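Local coordinates for nitrogenase molybdenum-iron protein alpha chain (Clostridium pasteurianum, PDB 4WES) that forms, with the beta chain, the nitrogenase component that reduces dinitrogen to ammonium at an iron-molybdenum cofactor, using electrons relayed through an [8Fe-7S] cluster, at residues A[184-195]-A[391-399]; A[210-218]-A[261-270]. All blocks are in the same frame, centred on the assembly; numbering follows the deposited sequence. Where two conformers were deposited one is given.

Contact 1: A[184-195]-A[391-399]; sequences AGHHIANNTVMT and KNIPEITVT. With ICS (iron-sulfur-molybdenum cluster with interstitial carbon), chain F.
Asn191 supplies the direct hydrogen bond between helix residues 184-195 and the extended chain 391-399: its ND2 donates to the carbonyl O of Pro394 at 2.9 Å. The acceptor lies in the amide plane of the asparagine, whereas the donor stands above the carbonyl plane, 52° out of it. An asparagine suits a place where a helix meets loop backbone groups, since its amide can give with one end and accept with the other. The accepting end, OD1, takes a hydrogen bond from a water at 2.7 Å. That water also accepts from Ile396 N and is hydrogen-bonded to His187 NE2 at 2.8 Å, so it bridges two helix side chains to the loop backbone; a bond to Glu395 OE2 is weak.

His187 has CG anti to its backbone N (chi1 -167°), which carries the ring out over the loop. Pro394 O lies over one face of this imidazole, while Glu395 OE1 comes to its edge, in plane, 3.2 Å from CE1. The carboxylate plane is turned 64° from the ring. Tyr268, from helix 263-277, stacks on the same histidine.

The helix belongs to 182-196 of an alpha/beta domain of the nitrogenase component 1 fold, and the loop, which has no regular secondary structure, runs along its outer side. From another side of the helix His186 reaches the iron-molybdenum cofactor, with NE2 3.2 Å from sulfur S2B in the plane of the ring.

Apolar contacts flank the polar centre. Ile393 CD1 rests on Ala184 CB at 3.7 Å, where a small residue lets the isoleucine lie close to the helix, and its CG2 meets His187. Toward the helix C terminus, in the conformer given, Ile396 reaches toward Thr195 tip to tip, a detail left doubtful by its second conformer.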
loop_
_atom_site.group_PDB
_atom_site.type_symbol
_atom_site.label_atom_id
_atom_site.label_comp_id
_atom_site.label_asym_id
_atom_site.label_seq_id
_atom_site.Cartn_x
_atom_site.Cartn_y
_atom_site.Cartn_z
ATOM N N ALA A 184 -26.224 -34.834 3.034
ATOM C CA ALA A 184 -26.914 -35.436 1.886
ATOM C C ALA A 184 -26.089 -35.297 0.609
ATOM O O ALA A 184 -26.110 -36.171 -0.272
ATOM C CB ALA A 184 -28.291 -34.836 1.737
ATOM N N GLY A 185 -25.416 -34.159 0.477
ATOM C CA GLY A 185 -24.574 -33.942 -0.687
ATOM C C GLY A 185 -23.403 -34.912 -0.789
ATOM O O GLY A 185 -23.044 -35.335 -1.876
ATOM N N HIS A 186 -22.813 -35.274 0.346
ATOM C CA HIS A 186 -21.780 -36.291 0.320
ATOM C C HIS A 186 -22.339 -37.578 -0.265
ATOM O O HIS A 186 -21.722 -38.227 -1.121
ATOM C CB HIS A 186 -21.294 -36.669 1.716
ATOM C CG HIS A 186 -20.753 -35.554 2.547
ATOM N ND1 HIS A 186 -20.749 -35.646 3.926
ATOM C CD2 HIS A 186 -20.211 -34.361 2.217
ATOM C CE1 HIS A 186 -20.185 -34.553 4.397
ATOM N NE2 HIS A 186 -19.873 -33.753 3.398
ATOM N N HIS A 187 -23.516 -37.967 0.229
ATOM C CA HIS A 187 -24.096 -39.256 -0.174
ATOM C C HIS A 187 -24.400 -39.234 -1.684
ATOM O O HIS A 187 -24.103 -40.178 -2.416
ATOM C CB HIS A 187 -25.335 -39.508 0.660
ATOM C CG HIS A 187 -25.848 -40.906 0.589
ATOM N ND1 HIS A 187 -26.715 -41.401 1.526
ATOM C CD2 HIS A 187 -25.589 -41.921 -0.255
ATOM C CE1 HIS A 187 -26.997 -42.661 1.260
ATOM N NE2 HIS A 187 -26.329 -42.995 0.176
ATOM N N ILE A 188 -25.002 -38.144 -2.143
ATOM C CA ILE A 188 -25.339 -37.981 -3.548
ATOM C C ILE A 188 -24.066 -38.033 -4.397
ATOM O O ILE A 188 -24.030 -38.699 -5.462
ATOM C CB ILE A 188 -26.111 -36.654 -3.744
ATOM C CG1 ILE A 188 -27.503 -36.767 -3.106
ATOM C CG2 ILE A 188 -26.248 -36.302 -5.230
ATOM C CD1 ILE A 188 -28.181 -35.437 -2.816
ATOM N N ALA A 189 -22.993 -37.378 -3.980
ATOM C CA ALA A 189 -21.752 -37.437 -4.715
ATOM C C ALA A 189 -21.211 -38.856 -4.748
ATOM O O ALA A 189 -20.754 -39.341 -5.803
ATOM C CB ALA A 189 -20.720 -36.492 -4.123
ATOM N N ASN A 190 -21.188 -39.516 -3.593
ATOM C CA ASN A 190 -20.607 -40.851 -3.523
ATOM C C ASN A 190 -21.306 -41.827 -4.455
ATOM O O ASN A 190 -20.665 -42.690 -5.046
ATOM C CB ASN A 190 -20.661 -41.430 -2.094
ATOM C CG ASN A 190 -19.501 -40.993 -1.174
ATOM O OD1 ASN A 190 -18.845 -41.844 -0.601
ATOM N ND2 ASN A 190 -19.264 -39.692 -1.049
ATOM N N ASN A 191 -22.623 -41.718 -4.566
ATOM C CA ASN A 191 -23.377 -42.671 -5.379
ATOM C C ASN A 191 -22.890 -42.630 -6.817
ATOM O O ASN A 191 -22.613 -43.668 -7.431
ATOM C CB ASN A 191 -24.858 -42.379 -5.334
ATOM C CG ASN A 191 -25.498 -42.754 -4.032
ATOM O OD1 ASN A 191 -24.926 -43.486 -3.209
ATOM N ND2 ASN A 191 -26.723 -42.251 -3.830
ATOM N N THR A 192 -22.797 -41.440 -7.387
ATOM C CA THR A 192 -22.412 -41.297 -8.793
ATOM C C THR A 192 -20.927 -41.553 -9.002
ATOM O O THR A 192 -20.520 -42.171 -9.995
ATOM C CB THR A 192 -22.870 -39.930 -9.324
ATOM O OG1 THR A 192 -24.297 -39.932 -9.382
ATOM C CG2 THR A 192 -22.249 -39.584 -10.648
ATOM N N VAL A 193 -20.077 -41.125 -8.070
ATOM C CA VAL A 193 -18.659 -41.452 -8.196
ATOM C C VAL A 193 -18.468 -42.976 -8.218
ATOM O O VAL A 193 -17.704 -43.505 -9.046
ATOM C CB VAL A 193 -17.857 -40.802 -7.038
ATOM C CG1 VAL A 193 -16.433 -41.339 -7.005
ATOM C CG2 VAL A 193 -17.831 -39.291 -7.191
ATOM N N MET A 194 -19.140 -43.677 -7.313
ATOM C CA MET A 194 -18.978 -45.128 -7.233
ATOM C C MET A 194 -19.358 -45.828 -8.518
ATOM O O MET A 194 -18.607 -46.672 -9.002
ATOM C CB MET A 194 -19.778 -45.689 -6.068
ATOM C CG MET A 194 -19.569 -47.182 -5.861
ATOM S SD MET A 194 -17.913 -47.538 -5.228
ATOM C CE MET A 194 -17.806 -49.271 -5.675
ATOM N N THR A 195 -20.544 -45.547 -9.032
ATOM C CA THR A 195 -21.030 -46.319 -10.164
ATOM C C THR A 195 -20.518 -45.828 -11.490
ATOM O O THR A 195 -20.372 -46.625 -12.419
ATOM C CB THR A 195 -22.549 -46.396 -10.179
ATOM O OG1 THR A 195 -23.096 -45.102 -10.293
ATOM C CG2 THR A 195 -23.097 -47.046 -8.906
ATOM N N LYS A 391 -35.146 -39.299 3.941
ATOM C CA LYS A 391 -35.543 -40.594 3.429
ATOM C C LYS A 391 -35.441 -40.707 1.927
ATOM O O LYS A 391 -35.285 -41.826 1.410
ATOM C CB LYS A 391 -36.951 -40.973 3.898
ATOM C CG LYS A 391 -38.089 -40.164 3.319
ATOM C CD LYS A 391 -39.434 -40.718 3.796
ATOM C CE LYS A 391 -40.552 -39.693 3.670
ATOM N NZ LYS A 391 -40.632 -39.131 2.295
ATOM N N ASN A 392 -35.523 -39.583 1.220
ATOM C CA ASN A 392 -35.470 -39.615 -0.240
ATOM C C ASN A 392 -34.072 -39.484 -0.838
ATOM O O ASN A 392 -33.907 -39.432 -2.064
ATOM C CB ASN A 392 -36.401 -38.562 -0.809
ATOM C CG ASN A 392 -37.869 -38.866 -0.504
ATOM O OD1 ASN A 392 -38.270 -40.028 -0.421
ATOM N ND2 ASN A 392 -38.672 -37.828 -0.332
ATOM N N ILE A 393 -33.056 -39.424 0.008
ATOM C CA ILE A 393 -31.667 -39.496 -0.496
ATOM C C ILE A 393 -31.460 -40.911 -1.021
ATOM O O ILE A 393 -31.627 -41.846 -0.281
ATOM C CB ILE A 393 -30.646 -39.139 0.602
ATOM C CG1 ILE A 393 -30.919 -37.731 1.155
ATOM C CG2 ILE A 393 -29.238 -39.289 0.071
ATOM C CD1 ILE A 393 -31.017 -36.657 0.100
ATOM N N PRO A 394 -31.096 -41.063 -2.312
ATOM C CA PRO A 394 -31.048 -42.419 -2.856
ATOM C C PRO A 394 -29.984 -43.317 -2.219
ATOM O O PRO A 394 -28.873 -42.878 -1.925
ATOM C CB PRO A 394 -30.704 -42.188 -4.337
ATOM C CG PRO A 394 -31.263 -40.849 -4.631
ATOM C CD PRO A 394 -30.959 -40.066 -3.384
ATOM N N GLU A 395 -30.352 -44.576 -2.061
ATOM C CA GLU A 395 -29.455 -45.626 -1.629
ATOM C C GLU A 395 -29.155 -46.536 -2.809
ATOM O O GLU A 395 -30.067 -47.034 -3.470
ATOM C CB GLU A 395 -30.127 -46.465 -0.553
ATOM C CG GLU A 395 -30.452 -45.748 0.735
ATOM C CD GLU A 395 -29.206 -45.356 1.513
ATOM O OE1 GLU A 395 -29.337 -44.491 2.404
ATOM O OE2 GLU A 395 -28.118 -45.917 1.232
ATOM N N ILE A 396 -27.883 -46.762 -3.059
ATOM C CA ILE A 396 -27.575 -47.721 -4.078
ATOM C C ILE A 396 -26.911 -48.928 -3.463
ATOM O O ILE A 396 -26.347 -48.891 -2.361
ATOM C CB ILE A 396 -26.743 -47.136 -5.212
ATOM C CG1 ILE A 396 -25.331 -46.848 -4.708
ATOM C CG2 ILE A 396 -27.438 -45.896 -5.791
ATOM C CD1 ILE A 396 -24.333 -46.543 -5.805
ATOM N N THR A 397 -27.095 -50.049 -4.139
ATOM C CA THR A 397 -26.495 -51.273 -3.677
ATOM C C THR A 397 -25.600 -51.799 -4.762
ATOM O O THR A 397 -25.903 -51.707 -5.953
ATOM C CB THR A 397 -27.503 -52.377 -3.295
ATOM O OG1 THR A 397 -27.955 -53.032 -4.472
ATOM C CG2 THR A 397 -28.698 -51.833 -2.494
ATOM N N VAL A 398 -24.443 -52.289 -4.346
ATOM C CA VAL A 398 -23.516 -52.933 -5.266
ATOM C C VAL A 398 -23.393 -54.400 -4.871
ATOM O O VAL A 398 -23.784 -54.787 -3.784
ATOM C CB VAL A 398 -22.133 -52.241 -5.291
ATOM C CG1 VAL A 398 -22.237 -50.806 -5.797
ATOM C CG2 VAL A 398 -21.477 -52.283 -3.918
ATOM N N THR A 399 -22.756 -55.177 -5.727
ATOM C CA THR A 399 -22.568 -56.608 -5.494
ATOM C C THR A 399 -21.171 -56.973 -5.951
ATOM O O THR A 399 -20.520 -56.183 -6.637
ATOM C CB THR A 399 -23.598 -57.418 -6.289
ATOM O OG1 THR A 399 -23.453 -57.193 -7.702
ATOM C CG2 THR A 399 -25.032 -57.106 -5.848
HETATM FE FE1 ICS F . -15.248 -34.470 5.983
HETATM MO MO1 ICS F . -15.810 -27.544 6.315
HETATM FE FE2 ICS F . -16.814 -32.397 5.421
HETATM FE FE3 ICS F . -14.164 -32.172 5.157
HETATM FE FE4 ICS F . -15.255 -32.396 7.569
HETATM FE FE5 ICS F . -15.493 -29.829 7.705
HETATM FE FE6 ICS F . -16.987 -29.828 5.537
HETATM FE FE7 ICS F . -14.415 -29.599 5.317
HETATM C CX ICS F . -15.516 -31.074 6.157
HETATM S S1A ICS F . -17.068 -33.761 7.206
HETATM S S1B ICS F . -17.463 -28.761 7.434
HETATM S S2A ICS F . -15.533 -33.550 3.943
HETATM S S2B ICS F . -18.481 -31.145 4.641
HETATM S S3A ICS F . -15.159 -31.209 9.456
HETATM S S3B ICS F . -15.943 -28.461 4.130
HETATM S S4A ICS F . -13.357 -33.458 6.840
HETATM S S4B ICS F . -13.815 -28.462 7.129
HETATM S S5A ICS F . -12.847 -30.652 4.182
HETATM O O HOH W 1 -25.976 -45.253 -1.423
#

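Contact 2: A[210-218]-A[261-270]; sequences INVLGEYNI and QCHRSINYIA. With ICS (iron-sulfur-molybdenum cluster with interstitial carbon), chain F.
The N-to-C directions of strand 210-213 and helix 263-270 make an angle of 136°, with the axes 9.7 Å apart at the closest. Two backbone bonds join the segments at the corner of the chain, at Gly214: Gln261 N to Leu213 O and Cys262 N to Gly214 O, both 3.0 Å. Gly214 turns the chain with positive phi (69°) and sits against the start of the helix, its CA only 4.6 Å from that of Cys262. Both features suit glycine, because a CB here would run into Cys262 O and Ile266 CG2.

Cys262 is the protein's sulfur ligand to the cofactor, its SG bound to iron FE1 at 2.3 Å. With SG anti to the backbone N (chi1 176°), the same sulfur also accepts from Ser265 N and thereby caps the helix. Cysteine thus serves as metal ligand and N-cap together; the N-H of Ser265 and the nearby helix start would probably help stabilise charge on the thiolate. In the chelatase-like alpha/beta fold such loops after the ends of parallel strands form the binding site, and here neighbouring strands 209-215 and 257-260 both lead into the cofactor pocket.

Tyr216 continues the wall of that pocket. Its OH shares a 2.7 Å hydrogen bond with Ser265 OG, which lies at the ring edge, in plane, and fixes where the phenol ends. Ring carbon CE2 comes 3.4 Å from sulfur S2A, with Ser265 OG a little farther from that sulfur.

Away from the cluster the packing is aliphatic. Leu213 lays CB against Ile266 CG2 at 3.7 Å and sends CD1 to Ala270 CB, a residue small enough to admit the leucine branch. Beside the turn, Glu215 and Gln261 run side by side, pointing the same way; OE1 of Gln261 accepts from Phe286 N.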
loop_
_atom_site.group_PDB
_atom_site.type_symbol
_atom_site.label_atom_id
_atom_site.label_comp_id
_atom_site.label_asym_id
_atom_site.label_seq_id
_atom_site.Cartn_x
_atom_site.Cartn_y
_atom_site.Cartn_z
ATOM N N ILE A 210 -2.274 -48.090 -1.879
ATOM C CA ILE A 210 -3.300 -47.638 -0.947
ATOM C C ILE A 210 -4.032 -46.453 -1.588
ATOM O O ILE A 210 -3.504 -45.757 -2.434
ATOM C CB ILE A 210 -2.675 -47.226 0.405
ATOM C CG1 ILE A 210 -1.765 -46.017 0.275
ATOM C CG2 ILE A 210 -1.958 -48.415 0.998
ATOM C CD1 ILE A 210 -2.507 -44.688 0.463
ATOM N N ASN A 211 -5.255 -46.213 -1.110
ATOM C CA ASN A 211 -5.952 -44.956 -1.380
ATOM C C ASN A 211 -6.179 -44.227 -0.065
ATOM O O ASN A 211 -6.388 -44.863 0.955
ATOM C CB ASN A 211 -7.328 -45.164 -1.967
ATOM C CG ASN A 211 -7.338 -45.854 -3.317
ATOM O OD1 ASN A 211 -6.456 -45.647 -4.165
ATOM N ND2 ASN A 211 -8.341 -46.730 -3.496
ATOM N N VAL A 212 -6.152 -42.889 -0.113
ATOM C CA VAL A 212 -6.638 -42.092 0.995
ATOM C C VAL A 212 -8.019 -41.569 0.644
ATOM O O VAL A 212 -8.182 -40.790 -0.290
ATOM C CB VAL A 212 -5.704 -40.953 1.387
ATOM C CG1 VAL A 212 -6.203 -40.271 2.670
ATOM C CG2 VAL A 212 -4.279 -41.439 1.573
ATOM N N LEU A 213 -9.023 -42.075 1.340
ATOM C CA LEU A 213 -10.414 -41.723 1.084
ATOM C C LEU A 213 -10.888 -40.616 2.036
ATOM O O LEU A 213 -10.630 -40.684 3.250
ATOM C CB LEU A 213 -11.327 -42.926 1.267
ATOM C CG LEU A 213 -11.119 -44.148 0.360
ATOM C CD1 LEU A 213 -12.245 -45.139 0.585
ATOM C CD2 LEU A 213 -10.988 -43.758 -1.097
ATOM N N GLY A 214 -11.643 -39.658 1.505
ATOM C CA GLY A 214 -12.190 -38.597 2.344
ATOM C C GLY A 214 -11.099 -37.679 2.849
ATOM O O GLY A 214 -11.009 -37.357 4.048
ATOM N N GLU A 215 -10.274 -37.239 1.923
ATOM C CA GLU A 215 -9.182 -36.326 2.187
ATOM C C GLU A 215 -9.109 -35.357 1.018
ATOM O O GLU A 215 -9.016 -35.795 -0.141
ATOM C CB GLU A 215 -7.870 -37.075 2.354
ATOM C CG GLU A 215 -6.659 -36.187 2.331
ATOM C CD GLU A 215 -6.703 -35.040 3.316
ATOM O OE1 GLU A 215 -6.273 -33.924 2.943
ATOM O OE2 GLU A 215 -7.163 -35.266 4.467
ATOM N N TYR A 216 -9.155 -34.047 1.316
ATOM C CA TYR A 216 -9.423 -33.050 0.285
ATOM C C TYR A 216 -8.286 -32.061 0.078
ATOM O O TYR A 216 -8.422 -31.075 -0.610
ATOM C CB TYR A 216 -10.787 -32.409 0.544
ATOM C CG TYR A 216 -11.849 -33.471 0.646
ATOM C CD1 TYR A 216 -12.393 -34.037 -0.494
ATOM C CD2 TYR A 216 -12.269 -33.943 1.868
ATOM C CE1 TYR A 216 -13.305 -35.056 -0.430
ATOM C CE2 TYR A 216 -13.213 -34.959 1.957
ATOM C CZ TYR A 216 -13.735 -35.518 0.810
ATOM O OH TYR A 216 -14.668 -36.533 0.867
ATOM N N ASN A 217 -7.117 -32.368 0.669
ATOM C CA ASN A 217 -5.922 -31.540 0.510
ATOM C C ASN A 217 -6.124 -30.091 0.917
ATOM O O ASN A 217 -5.568 -29.174 0.310
ATOM C CB ASN A 217 -5.360 -31.603 -0.925
ATOM C CG ASN A 217 -3.899 -31.202 -0.984
ATOM O OD1 ASN A 217 -3.140 -31.448 -0.041
ATOM N ND2 ASN A 217 -3.472 -30.628 -2.098
ATOM N N ILE A 218 -6.889 -29.877 1.993
ATOM C CA ILE A 218 -7.055 -28.517 2.493
ATOM C C ILE A 218 -5.713 -28.014 3.000
ATOM O O ILE A 218 -5.055 -28.665 3.801
ATOM C CB ILE A 218 -8.108 -28.467 3.596
ATOM C CG1 ILE A 218 -9.456 -29.085 3.150
ATOM C CG2 ILE A 218 -8.280 -27.035 4.095
ATOM C CD1 ILE A 218 -10.040 -28.536 1.851
ATOM N N GLN A 261 -10.047 -41.184 6.128
ATOM C CA GLN A 261 -9.742 -40.037 6.982
ATOM C C GLN A 261 -11.054 -39.387 7.464
ATOM O O GLN A 261 -11.343 -39.429 8.642
ATOM C CB GLN A 261 -8.834 -39.031 6.247
ATOM C CG GLN A 261 -8.490 -37.766 7.042
ATOM C CD GLN A 261 -7.679 -38.049 8.265
ATOM O OE1 GLN A 261 -6.700 -38.801 8.200
ATOM N NE2 GLN A 261 -8.039 -37.416 9.377
ATOM N N CYS A 262 -11.831 -38.846 6.540
ATOM C CA CYS A 262 -13.157 -38.352 6.878
ATOM C C CYS A 262 -14.176 -39.483 6.739
ATOM O O CYS A 262 -14.556 -39.848 5.609
ATOM C CB CYS A 262 -13.583 -37.190 5.980
ATOM S SG CYS A 262 -15.255 -36.716 6.381
ATOM N N HIS A 263 -14.602 -40.056 7.863
ATOM C CA HIS A 263 -15.595 -41.113 7.790
ATOM C C HIS A 263 -16.904 -40.643 7.174
ATOM O O HIS A 263 -17.494 -41.314 6.314
ATOM C CB HIS A 263 -15.840 -41.710 9.180
ATOM C CG HIS A 263 -16.944 -42.710 9.210
ATOM N ND1 HIS A 263 -18.227 -42.399 9.614
ATOM C CD2 HIS A 263 -16.969 -44.027 8.868
ATOM C CE1 HIS A 263 -18.980 -43.484 9.516
ATOM N NE2 HIS A 263 -18.248 -44.488 9.053
ATOM N N ARG A 264 -17.424 -39.504 7.638
ATOM C CA ARG A 264 -18.752 -39.097 7.263
ATOM C C ARG A 264 -18.912 -38.958 5.746
ATOM O O ARG A 264 -19.910 -39.403 5.176
ATOM C CB ARG A 264 -19.096 -37.754 7.965
ATOM C CG ARG A 264 -20.468 -37.187 7.677
ATOM C CD ARG A 264 -21.631 -37.993 8.217
ATOM N NE ARG A 264 -22.034 -39.105 7.358
ATOM C CZ ARG A 264 -22.258 -40.352 7.728
ATOM N NH1 ARG A 264 -21.963 -40.796 8.933
ATOM N NH2 ARG A 264 -22.720 -41.198 6.816
ATOM N N SER A 265 -17.953 -38.281 5.088
ATOM C CA SER A 265 -18.165 -37.932 3.705
ATOM C C SER A 265 -17.921 -39.075 2.728
ATOM O O SER A 265 -18.429 -39.013 1.607
ATOM C CB SER A 265 -17.277 -36.762 3.263
ATOM O OG SER A 265 -15.897 -37.121 3.253
ATOM N N ILE A 266 -17.164 -40.107 3.130
ATOM C CA ILE A 266 -16.680 -41.090 2.158
ATOM C C ILE A 266 -16.972 -42.512 2.528
ATOM O O ILE A 266 -16.619 -43.443 1.768
ATOM C CB ILE A 266 -15.144 -40.915 1.885
ATOM C CG1 ILE A 266 -14.741 -41.233 0.443
ATOM C CG2 ILE A 266 -14.326 -41.622 2.934
ATOM C CD1 ILE A 266 -15.366 -40.315 -0.593
ATOM N N ASN A 267 -17.564 -42.761 3.699
ATOM C CA ASN A 267 -17.769 -44.139 4.135
ATOM C C ASN A 267 -18.651 -44.919 3.160
ATOM O O ASN A 267 -18.540 -46.144 3.076
ATOM C CB ASN A 267 -18.299 -44.274 5.576
ATOM C CG ASN A 267 -19.755 -43.869 5.755
ATOM O OD1 ASN A 267 -20.601 -44.752 5.903
ATOM N ND2 ASN A 267 -20.041 -42.575 5.764
ATOM N N TYR A 268 -19.525 -44.214 2.444
ATOM C CA TYR A 268 -20.387 -44.860 1.449
ATOM C C TYR A 268 -19.519 -45.612 0.420
ATOM O O TYR A 268 -19.711 -46.816 0.170
ATOM C CB TYR A 268 -21.274 -43.846 0.718
ATOM C CG TYR A 268 -21.920 -42.829 1.646
ATOM C CD1 TYR A 268 -23.125 -43.080 2.284
ATOM C CD2 TYR A 268 -21.320 -41.589 1.849
ATOM C CE1 TYR A 268 -23.674 -42.143 3.151
ATOM C CE2 TYR A 268 -21.863 -40.671 2.709
ATOM C CZ TYR A 268 -23.047 -40.936 3.343
ATOM O OH TYR A 268 -23.652 -40.007 4.188
ATOM N N ILE A 269 -18.567 -44.897 -0.164
ATOM C CA ILE A 269 -17.591 -45.481 -1.104
ATOM C C ILE A 269 -16.708 -46.535 -0.449
ATOM O O ILE A 269 -16.433 -47.578 -1.060
ATOM C CB ILE A 269 -16.794 -44.376 -1.809
ATOM C CG1 ILE A 269 -17.614 -43.804 -2.964
ATOM C CG2 ILE A 269 -15.457 -44.873 -2.326
ATOM C CD1 ILE A 269 -17.112 -42.491 -3.495
ATOM N N ALA A 270 -16.272 -46.313 0.793
ATOM C CA ALA A 270 -15.469 -47.326 1.464
ATOM C C ALA A 270 -16.219 -48.644 1.545
ATOM O O ALA A 270 -15.686 -49.718 1.227
ATOM C CB ALA A 270 -15.041 -46.870 2.841
HETATM FE FE1 ICS F . -15.248 -34.470 5.983
HETATM MO MO1 ICS F . -15.810 -27.544 6.315
HETATM FE FE2 ICS F . -16.814 -32.397 5.421
HETATM FE FE3 ICS F . -14.164 -32.172 5.157
HETATM FE FE4 ICS F . -15.255 -32.396 7.569
HETATM FE FE5 ICS F . -15.493 -29.829 7.705
HETATM FE FE6 ICS F . -16.987 -29.828 5.537
HETATM FE FE7 ICS F . -14.415 -29.599 5.317
HETATM C CX ICS F . -15.516 -31.074 6.157
HETATM S S1A ICS F . -17.068 -33.761 7.206
HETATM S S1B ICS F . -17.463 -28.761 7.434
HETATM S S2A ICS F . -15.533 -33.550 3.943
HETATM S S2B ICS F . -18.481 -31.145 4.641
HETATM S S3A ICS F . -15.159 -31.209 9.456
HETATM S S3B ICS F . -15.943 -28.461 4.130
HETATM S S4A ICS F . -13.357 -33.458 6.840
HETATM S S4B ICS F . -13.815 -28.462 7.129
HETATM S S5A ICS F . -12.847 -30.652 4.182
#

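In the fold
From the N terminus, helix 182-196 comes first and leads into strand 209-215. Contact 2 then closes a short loop of 42 residues, bringing residues 210-218 to the start of helix 263-277, which follows the neighbouring strand 257-260. Contact 1 closes only much later, when 391-399, in the loop between helices 372-376 and 411-419, returns to the first helix across 195 residues; contact 2 is nested inside it. The two meet through Asn190, whose ND2 and OD1 probably bond Ser265 O and Ile269 N. Helices 182-196 and 263-277 are thus joined beside the cofactor, which both contacts touch, from His186 and from Cys262.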